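Local coordinates for protein purine nucleoside phosphorylase (Thermus thermophilus, PDB 1ODK) that probably catalyses the reversible phosphate-dependent cleavage of purine nucleosides, releasing the free base and ribose 1-phosphate, at residues 82-96 / 194-206. Sequence-based numbering, arbitrary orientation.
Sequences ARVLVRVGTAGAASS and VRTGAILAVSNRI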
# COMPACT_ATOMS: atom_id res chain seq x y z
N ALA B 82 34.53 0.67 8.77
CA ALA B 82 33.97 -0.53 9.39
C ALA B 82 33.65 -1.55 8.30
O ALA B 82 33.11 -1.20 7.25
CB ALA B 82 32.70 -0.17 10.18
N ARG B 83 34.00 -2.81 8.55
CA ARG B 83 33.79 -3.89 7.59
C ARG B 83 32.96 -5.03 8.15
O ARG B 83 32.25 -5.72 7.41
CB ARG B 83 35.14 -4.42 7.11
CG ARG B 83 35.95 -3.39 6.35
CD ARG B 83 35.31 -3.09 5.00
NE ARG B 83 35.57 -1.72 4.55
CZ ARG B 83 36.77 -1.17 4.44
NH1 ARG B 83 37.86 -1.87 4.74
NH2 ARG B 83 36.89 0.09 4.02
N VAL B 84 33.05 -5.24 9.45
CA VAL B 84 32.30 -6.29 10.14
C VAL B 84 31.58 -5.61 11.30
O VAL B 84 32.21 -5.12 12.24
CB VAL B 84 33.25 -7.39 10.68
CG1 VAL B 84 32.45 -8.45 11.40
CG2 VAL B 84 34.03 -8.00 9.52
N LEU B 85 30.25 -5.58 11.24
CA LEU B 85 29.47 -4.92 12.28
C LEU B 85 28.44 -5.85 12.90
O LEU B 85 27.55 -6.36 12.22
CB LEU B 85 28.76 -3.68 11.71
CG LEU B 85 29.66 -2.67 11.00
CD1 LEU B 85 29.94 -3.16 9.58
CD2 LEU B 85 28.99 -1.31 10.94
N VAL B 86 28.56 -6.05 14.21
CA VAL B 86 27.64 -6.92 14.92
C VAL B 86 26.83 -6.19 15.98
O VAL B 86 27.37 -5.66 16.95
CB VAL B 86 28.41 -8.10 15.59
CG1 VAL B 86 27.45 -8.96 16.41
CG2 VAL B 86 29.09 -8.94 14.52
N ARG B 87 25.52 -6.14 15.77
CA ARG B 87 24.64 -5.50 16.73
C ARG B 87 24.52 -6.39 17.95
O ARG B 87 24.38 -7.61 17.84
CB ARG B 87 23.24 -5.26 16.13
CG ARG B 87 22.18 -4.93 17.19
CD ARG B 87 20.87 -4.46 16.57
NE ARG B 87 19.72 -4.65 17.46
CZ ARG B 87 19.56 -4.05 18.63
NH1 ARG B 87 20.47 -3.19 19.07
NH2 ARG B 87 18.49 -4.32 19.37
N VAL B 88 24.60 -5.78 19.13
CA VAL B 88 24.43 -6.50 20.38
C VAL B 88 23.42 -5.66 21.14
O VAL B 88 23.65 -4.48 21.41
CB VAL B 88 25.75 -6.61 21.20
CG1 VAL B 88 26.70 -7.59 20.51
CG2 VAL B 88 26.40 -5.24 21.35
N GLY B 89 22.28 -6.25 21.45
CA GLY B 89 21.27 -5.49 22.15
C GLY B 89 20.27 -6.35 22.88
O GLY B 89 20.49 -7.55 23.08
N THR B 90 19.17 -5.72 23.28
CA THR B 90 18.11 -6.40 24.01
C THR B 90 16.88 -6.55 23.12
O THR B 90 16.74 -5.86 22.11
CB THR B 90 17.72 -5.60 25.25
OG1 THR B 90 17.46 -4.25 24.87
CG2 THR B 90 18.84 -5.64 26.28
N ALA B 91 16.00 -7.47 23.50
CA ALA B 91 14.79 -7.71 22.73
C ALA B 91 13.66 -8.19 23.63
O ALA B 91 13.91 -8.80 24.68
CB ALA B 91 15.06 -8.75 21.64
N GLY B 92 12.44 -7.89 23.22
CA GLY B 92 11.27 -8.31 23.98
C GLY B 92 10.71 -9.57 23.36
O GLY B 92 10.33 -9.58 22.18
N ALA B 93 10.68 -10.65 24.14
CA ALA B 93 10.18 -11.92 23.64
C ALA B 93 8.74 -11.83 23.17
O ALA B 93 7.89 -11.23 23.83
CB ALA B 93 10.30 -12.99 24.73
N ALA B 94 8.47 -12.42 22.00
CA ALA B 94 7.12 -12.43 21.44
C ALA B 94 6.44 -13.72 21.86
O ALA B 94 5.22 -13.80 21.93
CB ALA B 94 7.19 -12.34 19.92
N SER B 95 7.26 -14.74 22.13
CA SER B 95 6.76 -16.05 22.54
C SER B 95 6.96 -16.25 24.04
O SER B 95 7.76 -15.57 24.67
CB SER B 95 7.53 -17.15 21.80
OG SER B 95 7.75 -16.82 20.44
N SER B 96 6.22 -17.20 24.59
CA SER B 96 6.32 -17.51 26.01
C SER B 96 7.48 -18.49 26.20
O SER B 96 7.95 -18.71 27.31
CB SER B 96 5.03 -18.15 26.51
OG SER B 96 4.76 -19.35 25.82
N VAL B 194 29.20 -4.74 3.23
CA VAL B 194 29.93 -5.05 4.45
C VAL B 194 29.24 -6.22 5.14
O VAL B 194 28.10 -6.54 4.82
CB VAL B 194 30.03 -3.83 5.41
CG1 VAL B 194 30.96 -2.78 4.82
CG2 VAL B 194 28.65 -3.22 5.65
N ARG B 195 29.93 -6.85 6.08
CA ARG B 195 29.38 -8.00 6.78
C ARG B 195 28.75 -7.62 8.10
O ARG B 195 29.41 -7.04 8.97
CB ARG B 195 30.48 -9.03 7.01
CG ARG B 195 31.13 -9.50 5.71
CD ARG B 195 32.22 -10.53 5.97
NE ARG B 195 32.61 -11.19 4.73
CZ ARG B 195 33.47 -12.20 4.65
NH1 ARG B 195 34.04 -12.67 5.76
NH2 ARG B 195 33.74 -12.76 3.48
N THR B 196 27.47 -7.96 8.26
CA THR B 196 26.74 -7.64 9.47
C THR B 196 26.14 -8.85 10.16
O THR B 196 26.08 -9.94 9.60
CB THR B 196 25.59 -6.64 9.19
OG1 THR B 196 24.62 -7.26 8.33
CG2 THR B 196 26.13 -5.39 8.50
N GLY B 197 25.70 -8.65 11.39
CA GLY B 197 25.10 -9.71 12.16
C GLY B 197 24.46 -9.11 13.39
O GLY B 197 24.68 -7.94 13.71
N ALA B 198 23.66 -9.90 14.09
CA ALA B 198 23.01 -9.42 15.30
C ALA B 198 22.73 -10.55 16.27
O ALA B 198 22.26 -11.62 15.89
CB ALA B 198 21.70 -8.70 14.94
N ILE B 199 23.05 -10.30 17.54
CA ILE B 199 22.76 -11.26 18.59
C ILE B 199 22.07 -10.43 19.66
O ILE B 199 22.47 -9.29 19.93
CB ILE B 199 24.04 -11.93 19.12
CG1 ILE B 199 23.66 -12.91 20.23
CG2 ILE B 199 25.03 -10.88 19.60
CD1 ILE B 199 24.81 -13.79 20.68
N LEU B 200 21.01 -10.98 20.24
CA LEU B 200 20.26 -10.24 21.25
C LEU B 200 20.07 -11.04 22.53
O LEU B 200 20.11 -12.26 22.53
CB LEU B 200 18.88 -9.87 20.71
CG LEU B 200 18.80 -9.12 19.38
CD1 LEU B 200 17.35 -9.05 18.92
CD2 LEU B 200 19.39 -7.71 19.53
N ALA B 201 19.84 -10.31 23.61
CA ALA B 201 19.57 -10.92 24.90
C ALA B 201 18.13 -10.52 25.24
O ALA B 201 17.79 -9.34 25.19
CB ALA B 201 20.53 -10.38 25.96
N VAL B 202 17.28 -11.49 25.55
CA VAL B 202 15.90 -11.20 25.90
C VAL B 202 15.86 -10.45 27.23
O VAL B 202 16.36 -10.95 28.24
CB VAL B 202 15.06 -12.50 26.02
CG1 VAL B 202 13.64 -12.16 26.44
CG2 VAL B 202 15.06 -13.24 24.70
N SER B 203 15.28 -9.26 27.23
CA SER B 203 15.21 -8.45 28.44
C SER B 203 13.82 -8.42 29.06
O SER B 203 13.63 -7.90 30.16
CB SER B 203 15.64 -7.02 28.13
OG SER B 203 14.81 -6.45 27.14
N ASN B 204 12.84 -8.97 28.35
CA ASN B 204 11.47 -8.98 28.83
C ASN B 204 10.54 -9.62 27.81
O ASN B 204 10.98 -10.05 26.75
CB ASN B 204 10.99 -7.54 29.05
CG ASN B 204 10.95 -6.75 27.76
OD1 ASN B 204 12.00 -6.41 27.20
ND2 ASN B 204 9.75 -6.46 27.27
N ARG B 205 9.26 -9.66 28.15
CA ARG B 205 8.23 -10.20 27.28
C ARG B 205 7.33 -9.03 26.90
O ARG B 205 7.04 -8.17 27.73
CB ARG B 205 7.42 -11.27 28.00
CG ARG B 205 8.15 -12.60 28.11
CD ARG B 205 7.84 -13.30 29.41
NE ARG B 205 8.52 -14.59 29.50
CZ ARG B 205 8.82 -15.20 30.64
NH1 ARG B 205 8.50 -14.62 31.80
NH2 ARG B 205 9.43 -16.37 30.64
N ILE B 206 6.90 -8.98 25.64
CA ILE B 206 6.04 -7.90 25.18
C ILE B 206 4.87 -7.74 26.14
O ILE B 206 4.19 -8.72 26.47
CB ILE B 206 5.50 -8.17 23.76
CG1 ILE B 206 6.67 -8.32 22.79
CG2 ILE B 206 4.58 -7.03 23.33
CD1 ILE B 206 7.62 -7.15 22.77
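Asn204 O accepts the backbone N-H of Ala93, with Ala93 N at 2.7 Å and in the carbonyl plane. One pair earlier, Ser203 N donates to Ala91 O. Strand 195-205 has one extra residue here, so the register shifts by one: Ser203 and Asn204 form a beta bulge opposite Gly92. Asn204 CG sits between its own backbone N and carbonyl carbon (chi1 63°). This turns OD1 back to take the hydroxyl of Ser203, OG, at 2.8 Å and lays it over Gly92 CA at 3.8 Å. With an alanine here the OD1 acceptor is gone, and Ser203 OG is likely to turn freely beside Thr90.

Strands 84-93 and 195-205 run parallel in the central mixed sheet of the phosphorylase superfamily fold. Helix 214-233 packs on the Val86, Val88 and Ile199 face, and helix 182-192 on the Arg87, Thr196 and Ala198 face. Thr90 also packs on Arg44 of a neighbouring subunit. As in related hexameric phosphorylases, the C-terminal ends of the two strands, around Thr90 and Asn204, probably border the active site.

Arg87 is extended from CG to NE, with CG anti to the backbone N (chi1 165°). Leu200 CD2 covers one guanidinium face, 3.5 Å from Arg87 NH2, while Glu179 and Glu181 form salt bridges with NE and NH2. The other branch, Leu200 CD1, rests on Ala91 CB at 3.6 Å. On the opposite face from Arg87, Val88 CG1 meets Ile199 CG2 at 3.8 Å.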